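Local coordinates for protein aromatic amino acid beta-eliminating lyase/threonine aldolase (Exiguobacterium sibiricum, PDB 3LWS) that belongs to the beta-eliminating lyase family of fold-type I enzymes and carries covalently bound pyridoxal phosphate, at residues L60-A74 against G213-R227. Residues are numbered along the deposited sequence; the frame is centred on the assembly and turned at random.
Sequences LGMDDAVFFPSGTMA and GAILAGPAAFCQTAR
Arg227 holds the carboxylate of Asp64 through the two terminal nitrogens of its guanidinium group. NH1 bonds Asp64 OD2 at 3.0 Å, and NH2 bonds Asp64 OD1 at 3.2 Å. Both oxygens are met on the syn side and lie in the guanidinium plane, but the nitrogens stand out of the carboxylate plane, by 31° at OD1. The two flat groups are turned 33° apart. The Asp64 side chain, with CG anti to the backbone N (chi1 -167°), meets the arginine head from the opposite direction. Glu53 adds a second carboxylate at NH2, and a water donates to both Asp64 OD2 and Ala220 O.

Strands 64-68 and 214-218 run antiparallel. Six backbone hydrogen bonds pair Asp64 with Gly218, Val66 with Leu216 and Phe68 with Ala214. Val66 N to Leu216 O is 2.8 Å. Asp63 and Asp64 sit opposite the single residue Gly218, a classic beta bulge. Asp63 OD2 also takes a weak bond from Ala220 N at the start of helix 220-232.

Val66 lies under this helix. Its CG2 sits over the centre of one guanidinium face of Arg227 and touches Cys223 CB at 3.5 Å. On the same sheet face, Phe68 runs alongside Leu216, with CE1 of Phe68 3.8 Å from CD2 of Leu216. On the other face, Ala65 CB touches both Ala217 CB and Ile215 CG2. Leu60 CD1 reaches Ala217 CB at 3.8 Å. Ala214 O stands over one face of the Phe67 ring.

Ala214 CB packs on Gly71 N, which bonds the phosphate of the modified Lys206, as does Thr72 OG1. Strand 64-68, outermost in the seven-stranded sheet within this chain, thus leads into the phosphate-binding start of helix 71-86. Strand 214-218, antiparallel to both 64-68 and 199-203, is the reversed strand. This mixed sheet is characteristic of the large domain of fold-type I pyridoxal phosphate enzymes.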
ATOM      1  N   LEU A  60      -1.317  15.218 -16.870  1.00 24.34           N
ATOM      2  CA  LEU A  60      -2.063  14.372 -17.799  1.00 23.34           C
ATOM      3  C   LEU A  60      -3.254  15.090 -18.434  1.00 23.62           C
ATOM      4  O   LEU A  60      -3.897  14.533 -19.279  1.00 25.20           O
ATOM      5  CB  LEU A  60      -2.508  13.091 -17.087  1.00 23.29           C
ATOM      6  CG  LEU A  60      -1.345  12.249 -16.530  1.00 21.25           C
ATOM      7  CD1 LEU A  60      -1.840  11.136 -15.597  1.00 20.53           C
ATOM      8  CD2 LEU A  60      -0.498  11.663 -17.652  1.00 21.90           C
ATOM      9  N   GLY A  61      -3.553  16.319 -18.016  1.00 25.61           N
ATOM     10  CA  GLY A  61      -4.680  17.085 -18.598  1.00 24.94           C
ATOM     11  C   GLY A  61      -6.047  16.492 -18.302  1.00 25.47           C
ATOM     12  O   GLY A  61      -6.923  16.523 -19.150  1.00 25.54           O
HETATM   13  N   MSE A  62      -6.216  15.958 -17.094  1.00 25.19           N
HETATM   14  CA  MSE A  62      -7.471  15.353 -16.638  1.00 24.49           C
HETATM   15  C   MSE A  62      -8.038  16.191 -15.496  1.00 24.24           C
HETATM   16  O   MSE A  62      -7.284  16.896 -14.814  1.00 23.83           O
HETATM   17  CB  MSE A  62      -7.225  13.936 -16.095  1.00 23.93           C
HETATM   18  CG  MSE A  62      -6.727  12.916 -17.170  1.00 27.16           C
HETATM   19 SE   MSE A  62      -8.072  12.396 -18.472  0.75 33.67          SE
HETATM   20  CE  MSE A  62      -6.850  12.547 -19.972  1.00 35.84           C
ATOM     21  N   ASP A  63      -9.345  16.043 -15.266  1.00 23.41           N
ATOM     22  CA  ASP A  63     -10.074  16.812 -14.265  1.00 24.59           C
ATOM     23  C   ASP A  63      -9.502  16.570 -12.853  1.00 23.79           C
ATOM     24  O   ASP A  63      -9.492  17.453 -12.023  1.00 22.37           O
ATOM     25  CB  ASP A  63     -11.559  16.383 -14.211  1.00 25.74           C
ATOM     26  CG  ASP A  63     -12.402  16.849 -15.413  1.00 31.51           C
ATOM     27  OD1 ASP A  63     -11.894  17.548 -16.317  1.00 34.65           O
ATOM     28  OD2 ASP A  63     -13.608  16.473 -15.420  1.00 35.03           O
ATOM     29  N   ASP A  64      -9.051  15.354 -12.573  1.00 23.01           N
ATOM     30  CA  ASP A  64      -8.630  15.005 -11.219  1.00 22.44           C
ATOM     31  C   ASP A  64      -7.658  13.797 -11.344  1.00 22.02           C
ATOM     32  O   ASP A  64      -7.548  13.208 -12.420  1.00 19.62           O
ATOM     33  CB  ASP A  64      -9.888  14.701 -10.401  1.00 22.28           C
ATOM     34  CG  ASP A  64      -9.643  14.624  -8.887  1.00 23.48           C
ATOM     35  OD1 ASP A  64      -8.576  15.011  -8.390  1.00 23.46           O
ATOM     36  OD2 ASP A  64     -10.578  14.174  -8.182  1.00 26.65           O
ATOM     37  N   ALA A  65      -6.916  13.489 -10.283  1.00 20.83           N
ATOM     38  CA  ALA A  65      -6.036  12.315 -10.259  1.00 18.58           C
ATOM     39  C   ALA A  65      -5.995  11.777  -8.849  1.00 19.79           C
ATOM     40  O   ALA A  65      -6.157  12.540  -7.889  1.00 22.86           O
ATOM     41  CB  ALA A  65      -4.625  12.658 -10.769  1.00 17.32           C
ATOM     42  N   VAL A  66      -5.802  10.461  -8.715  1.00 19.39           N
ATOM     43  CA  VAL A  66      -5.867   9.789  -7.412  1.00 17.22           C
ATOM     44  C   VAL A  66      -4.567   8.994  -7.247  1.00 18.59           C
ATOM     45  O   VAL A  66      -4.187   8.192  -8.135  1.00 16.79           O
ATOM     46  CB  VAL A  66      -7.074   8.824  -7.310  1.00 17.68           C
ATOM     47  CG1 VAL A  66      -7.223   8.218  -5.860  1.00 17.64           C
ATOM     48  CG2 VAL A  66      -8.375   9.509  -7.724  1.00 15.85           C
ATOM     49  N   PHE A  67      -3.883   9.224  -6.128  1.00 17.23           N
ATOM     50  CA  PHE A  67      -2.669   8.491  -5.847  1.00 17.27           C
ATOM     51  C   PHE A  67      -3.026   7.115  -5.294  1.00 17.00           C
ATOM     52  O   PHE A  67      -3.711   7.021  -4.296  1.00 19.61           O
ATOM     53  CB  PHE A  67      -1.776   9.215  -4.819  1.00 18.50           C
ATOM     54  CG  PHE A  67      -0.388   8.610  -4.713  1.00 19.09           C
ATOM     55  CD1 PHE A  67       0.619   9.009  -5.578  1.00 19.78           C
ATOM     56  CD2 PHE A  67      -0.109   7.644  -3.780  1.00 19.68           C
ATOM     57  CE1 PHE A  67       1.893   8.429  -5.517  1.00 22.41           C
ATOM     58  CE2 PHE A  67       1.157   7.082  -3.692  1.00 19.94           C
ATOM     59  CZ  PHE A  67       2.157   7.481  -4.550  1.00 22.21           C
ATOM     60  N   PHE A  68      -2.524   6.059  -5.925  1.00 17.10           N
ATOM     61  CA  PHE A  68      -2.722   4.692  -5.439  1.00 16.20           C
ATOM     62  C   PHE A  68      -1.376   4.056  -5.037  1.00 17.46           C
ATOM     63  O   PHE A  68      -0.345   4.387  -5.608  1.00 18.83           O
ATOM     64  CB  PHE A  68      -3.347   3.839  -6.539  1.00 16.42           C
ATOM     65  CG  PHE A  68      -4.842   3.937  -6.619  1.00 15.56           C
ATOM     66  CD1 PHE A  68      -5.449   4.983  -7.299  1.00 18.16           C
ATOM     67  CD2 PHE A  68      -5.641   2.942  -6.087  1.00 18.13           C
ATOM     68  CE1 PHE A  68      -6.892   5.049  -7.391  1.00 17.99           C
ATOM     69  CE2 PHE A  68      -7.060   2.993  -6.208  1.00 14.73           C
ATOM     70  CZ  PHE A  68      -7.673   4.056  -6.849  1.00 18.38           C
ATOM     71  N   PRO A  69      -1.383   3.138  -4.055  1.00 19.14           N
ATOM     72  CA  PRO A  69      -0.184   2.345  -3.720  1.00 18.60           C
ATOM     73  C   PRO A  69       0.355   1.479  -4.852  1.00 18.49           C
ATOM     74  O   PRO A  69       1.585   1.260  -4.937  1.00 18.51           O
ATOM     75  CB  PRO A  69      -0.660   1.441  -2.580  1.00 19.14           C
ATOM     76  CG  PRO A  69      -2.104   1.571  -2.535  1.00 20.33           C
ATOM     77  CD  PRO A  69      -2.474   2.875  -3.107  1.00 17.44           C
ATOM     78  N   SER A  70      -0.544   1.009  -5.721  1.00 17.72           N
ATOM     79  CA  SER A  70      -0.145   0.195  -6.874  1.00 17.83           C
ATOM     80  C   SER A  70      -0.982   0.421  -8.128  1.00 16.66           C
ATOM     81  O   SER A  70      -2.150   0.791  -8.077  1.00 15.06           O
ATOM     82  CB  SER A  70      -0.214  -1.277  -6.481  1.00 18.37           C
ATOM     83  OG  SER A  70      -1.550  -1.685  -6.212  1.00 18.25           O
ATOM     84  N   GLY A  71      -0.348   0.184  -9.263  1.00 16.10           N
ATOM     85  CA  GLY A  71      -1.054   0.101 -10.516  1.00 16.19           C
ATOM     86  C   GLY A  71      -1.992  -1.097 -10.584  1.00 16.99           C
ATOM     87  O   GLY A  71      -2.993  -1.075 -11.315  1.00 14.85           O
ATOM     88  N   THR A  72      -1.657  -2.160  -9.861  1.00 17.47           N
ATOM     89  CA  THR A  72      -2.505  -3.344  -9.845  1.00 18.53           C
ATOM     90  C   THR A  72      -3.879  -2.969  -9.330  1.00 18.58           C
ATOM     91  O   THR A  72      -4.883  -3.229 -10.003  1.00 17.12           O
ATOM     92  CB  THR A  72      -1.852  -4.504  -9.053  1.00 19.66           C
ATOM     93  OG1 THR A  72      -0.778  -5.016  -9.852  1.00 18.92           O
ATOM     94  CG2 THR A  72      -2.872  -5.639  -8.754  1.00 14.92           C
HETATM   95  N   MSE A  73      -3.904  -2.310  -8.170  1.00 19.09           N
HETATM   96  CA  MSE A  73      -5.131  -1.793  -7.563  1.00 16.56           C
HETATM   97  C   MSE A  73      -5.771  -0.727  -8.436  1.00 18.37           C
HETATM   98  O   MSE A  73      -6.964  -0.782  -8.724  1.00 17.95           O
HETATM   99  CB  MSE A  73      -4.836  -1.203  -6.187  1.00 17.78           C
HETATM  100  CG  MSE A  73      -6.069  -0.831  -5.406  1.00 15.08           C
HETATM  101 SE   MSE A  73      -5.684   0.050  -3.724  0.75 21.16          SE
HETATM  102  CE  MSE A  73      -4.655  -1.370  -2.734  1.00 14.81           C
ATOM    103  N   ALA A  74      -4.968   0.255  -8.845  1.00 17.72           N
ATOM    104  CA  ALA A  74      -5.420   1.347  -9.685  1.00 18.26           C
ATOM    105  C   ALA A  74      -6.205   0.885 -10.953  1.00 18.69           C
ATOM    106  O   ALA A  74      -7.297   1.390 -11.241  1.00 20.42           O
ATOM    107  CB  ALA A  74      -4.231   2.249 -10.060  1.00 16.67           C
ATOM    108  N   GLY A 213       4.243   3.072  -6.208  1.00 17.42           N
ATOM    109  CA  GLY A 213       3.126   3.986  -6.236  1.00 18.09           C
ATOM    110  C   GLY A 213       2.703   4.368  -7.635  1.00 18.38           C
ATOM    111  O   GLY A 213       3.473   4.229  -8.594  1.00 20.90           O
ATOM    112  N   ALA A 214       1.473   4.870  -7.730  1.00 18.35           N
ATOM    113  CA  ALA A 214       0.797   5.089  -9.025  1.00 16.12           C
ATOM    114  C   ALA A 214      -0.143   6.273  -8.983  1.00 15.78           C
ATOM    115  O   ALA A 214      -0.580   6.693  -7.920  1.00 18.22           O
ATOM    116  CB  ALA A 214       0.021   3.834  -9.408  1.00 14.90           C
ATOM    117  N   ILE A 215      -0.438   6.831 -10.152  1.00 16.83           N
ATOM    118  CA  ILE A 215      -1.520   7.791 -10.313  1.00 17.85           C
ATOM    119  C   ILE A 215      -2.561   7.248 -11.312  1.00 16.61           C
ATOM    120  O   ILE A 215      -2.218   6.795 -12.352  1.00 17.45           O
ATOM    121  CB  ILE A 215      -1.000   9.198 -10.785  1.00 16.50           C
ATOM    122  CG1 ILE A 215      -0.469  10.023  -9.612  1.00 18.83           C
ATOM    123  CG2 ILE A 215      -2.091   9.943 -11.490  1.00 15.07           C
ATOM    124  CD1 ILE A 215      -1.523  10.686  -8.719  1.00 16.98           C
ATOM    125  N   LEU A 216      -3.832   7.275 -10.918  1.00 18.72           N
ATOM    126  CA  LEU A 216      -4.971   7.002 -11.781  1.00 18.16           C
ATOM    127  C   LEU A 216      -5.663   8.337 -12.010  1.00 18.25           C
ATOM    128  O   LEU A 216      -6.063   8.975 -11.045  1.00 20.44           O
ATOM    129  CB  LEU A 216      -5.963   6.077 -11.071  1.00 15.49           C
ATOM    130  CG  LEU A 216      -7.293   5.859 -11.807  1.00 14.77           C
ATOM    131  CD1 LEU A 216      -7.019   5.211 -13.198  1.00 16.33           C
ATOM    132  CD2 LEU A 216      -8.244   4.989 -10.911  1.00 12.89           C
ATOM    133  N   ALA A 217      -5.783   8.764 -13.254  1.00 18.86           N
ATOM    134  CA  ALA A 217      -6.357  10.076 -13.548  1.00 20.12           C
ATOM    135  C   ALA A 217      -7.493   9.950 -14.565  1.00 20.33           C
ATOM    136  O   ALA A 217      -7.526   9.045 -15.409  1.00 18.52           O
ATOM    137  CB  ALA A 217      -5.282  11.029 -14.025  1.00 17.13           C
ATOM    138  N   GLY A 218      -8.413  10.893 -14.480  1.00 21.61           N
ATOM    139  CA  GLY A 218      -9.611  10.906 -15.331  1.00 20.71           C
ATOM    140  C   GLY A 218     -10.609  11.984 -14.925  1.00 20.93           C
ATOM    141  O   GLY A 218     -10.245  12.945 -14.251  1.00 21.29           O
ATOM    142  N   PRO A 219     -11.882  11.836 -15.337  1.00 22.36           N
ATOM    143  CA  PRO A 219     -12.909  12.810 -14.926  1.00 22.13           C
ATOM    144  C   PRO A 219     -13.071  12.884 -13.398  1.00 22.70           C
ATOM    145  O   PRO A 219     -12.785  11.908 -12.681  1.00 22.50           O
ATOM    146  CB  PRO A 219     -14.198  12.252 -15.566  1.00 23.79           C
ATOM    147  CG  PRO A 219     -13.747  11.294 -16.613  1.00 25.04           C
ATOM    148  CD  PRO A 219     -12.458  10.732 -16.123  1.00 22.22           C
ATOM    149  N   ALA A 220     -13.578  14.020 -12.934  1.00 22.21           N
ATOM    150  CA  ALA A 220     -13.884  14.265 -11.540  1.00 20.80           C
ATOM    151  C   ALA A 220     -14.699  13.168 -10.849  1.00 20.53           C
ATOM    152  O   ALA A 220     -14.247  12.653  -9.797  1.00 21.65           O
ATOM    153  CB  ALA A 220     -14.576  15.651 -11.390  1.00 21.38           C
ATOM    154  N   ALA A 221     -15.866  12.800 -11.412  1.00 19.25           N
ATOM    155  CA  ALA A 221     -16.774  11.782 -10.812  1.00 21.38           C
ATOM    156  C   ALA A 221     -16.136  10.390 -10.757  1.00 21.41           C
ATOM    157  O   ALA A 221     -16.241   9.695  -9.761  1.00 23.41           O
ATOM    158  CB  ALA A 221     -18.102  11.698 -11.580  1.00 22.73           C
ATOM    159  N   PHE A 222     -15.486  10.002 -11.845  1.00 21.65           N
ATOM    160  CA  PHE A 222     -14.647   8.790 -11.915  1.00 21.15           C
ATOM    161  C   PHE A 222     -13.626   8.718 -10.746  1.00 20.16           C
ATOM    162  O   PHE A 222     -13.535   7.717 -10.016  1.00 18.95           O
ATOM    163  CB  PHE A 222     -13.944   8.760 -13.277  1.00 19.71           C
ATOM    164  CG  PHE A 222     -12.961   7.637 -13.440  1.00 20.03           C
ATOM    165  CD1 PHE A 222     -13.386   6.384 -13.870  1.00 17.86           C
ATOM    166  CD2 PHE A 222     -11.596   7.852 -13.190  1.00 18.85           C
ATOM    167  CE1 PHE A 222     -12.506   5.365 -14.011  1.00 19.45           C
ATOM    168  CE2 PHE A 222     -10.705   6.852 -13.338  1.00 20.06           C
ATOM    169  CZ  PHE A 222     -11.150   5.576 -13.726  1.00 18.55           C
ATOM    170  N   CYS A 223     -12.880   9.791 -10.555  1.00 18.65           N
ATOM    171  CA  CYS A 223     -11.907   9.839  -9.448  1.00 20.08           C
ATOM    172  C   CYS A 223     -12.568   9.784  -8.077  1.00 20.48           C
ATOM    173  O   CYS A 223     -11.997   9.233  -7.170  1.00 20.52           O
ATOM    174  CB  CYS A 223     -10.978  11.061  -9.569  1.00 19.71           C
ATOM    175  SG  CYS A 223      -9.899  10.908 -11.004  1.00 21.05           S
ATOM    176  N   GLN A 224     -13.766  10.344  -7.919  1.00 21.16           N
ATOM    177  CA  GLN A 224     -14.463  10.275  -6.627  1.00 20.75           C
ATOM    178  C   GLN A 224     -14.798   8.872  -6.277  1.00 20.77           C
ATOM    179  O   GLN A 224     -14.625   8.452  -5.141  1.00 21.55           O
ATOM    180  CB  GLN A 224     -15.757  11.093  -6.612  1.00 22.71           C
ATOM    181  CG  GLN A 224     -15.538  12.571  -6.543  1.00 29.78           C
ATOM    182  CD  GLN A 224     -16.751  13.345  -7.031  1.00 40.14           C
ATOM    183  OE1 GLN A 224     -17.886  12.873  -6.928  1.00 45.33           O
ATOM    184  NE2 GLN A 224     -16.514  14.530  -7.590  1.00 43.76           N
ATOM    185  N   THR A 225     -15.304   8.134  -7.257  1.00 20.32           N
ATOM    186  CA  THR A 225     -15.591   6.733  -7.070  1.00 20.71           C
ATOM    187  C   THR A 225     -14.347   5.910  -6.831  1.00 19.01           C
ATOM    188  O   THR A 225     -14.373   4.994  -5.998  1.00 17.73           O
ATOM    189  CB  THR A 225     -16.338   6.158  -8.273  1.00 20.90           C
ATOM    190  OG1 THR A 225     -17.429   7.032  -8.533  1.00 22.89           O
ATOM    191  CG2 THR A 225     -16.840   4.747  -7.985  1.00 18.82           C
ATOM    192  N   ALA A 226     -13.271   6.261  -7.545  1.00 18.23           N
ATOM    193  CA  ALA A 226     -11.974   5.605  -7.419  1.00 17.45           C
ATOM    194  C   ALA A 226     -11.442   5.704  -5.964  1.00 17.91           C
ATOM    195  O   ALA A 226     -10.842   4.763  -5.460  1.00 17.61           O
ATOM    196  CB  ALA A 226     -10.967   6.211  -8.432  1.00 15.73           C
ATOM    197  N   ARG A 227     -11.687   6.853  -5.312  1.00 18.89           N
ATOM    198  CA  ARG A 227     -11.323   7.063  -3.922  1.00 19.43           C
ATOM    199  C   ARG A 227     -12.124   6.181  -2.985  1.00 19.23           C
ATOM    200  O   ARG A 227     -11.590   5.743  -1.991  1.00 17.60           O
ATOM    201  CB  ARG A 227     -11.438   8.532  -3.509  1.00 20.26           C
ATOM    202  CG  ARG A 227     -10.311   9.394  -4.100  1.00 20.21           C
ATOM    203  CD  ARG A 227     -10.282  10.784  -3.488  1.00 21.30           C
ATOM    204  NE  ARG A 227      -9.314  11.581  -4.219  1.00 21.77           N
ATOM    205  CZ  ARG A 227      -9.566  12.313  -5.288  1.00 20.60           C
ATOM    206  NH1 ARG A 227     -10.810  12.470  -5.734  1.00 23.34           N
ATOM    207  NH2 ARG A 227      -8.563  12.964  -5.881  1.00 23.93           N
TER
HETATM  208  O   HOH W   1     -13.206  14.954  -8.220  1.00 33.13           O
HETATM  209  O   HOH W   2       3.375   0.256  -6.937  1.00 24.18           O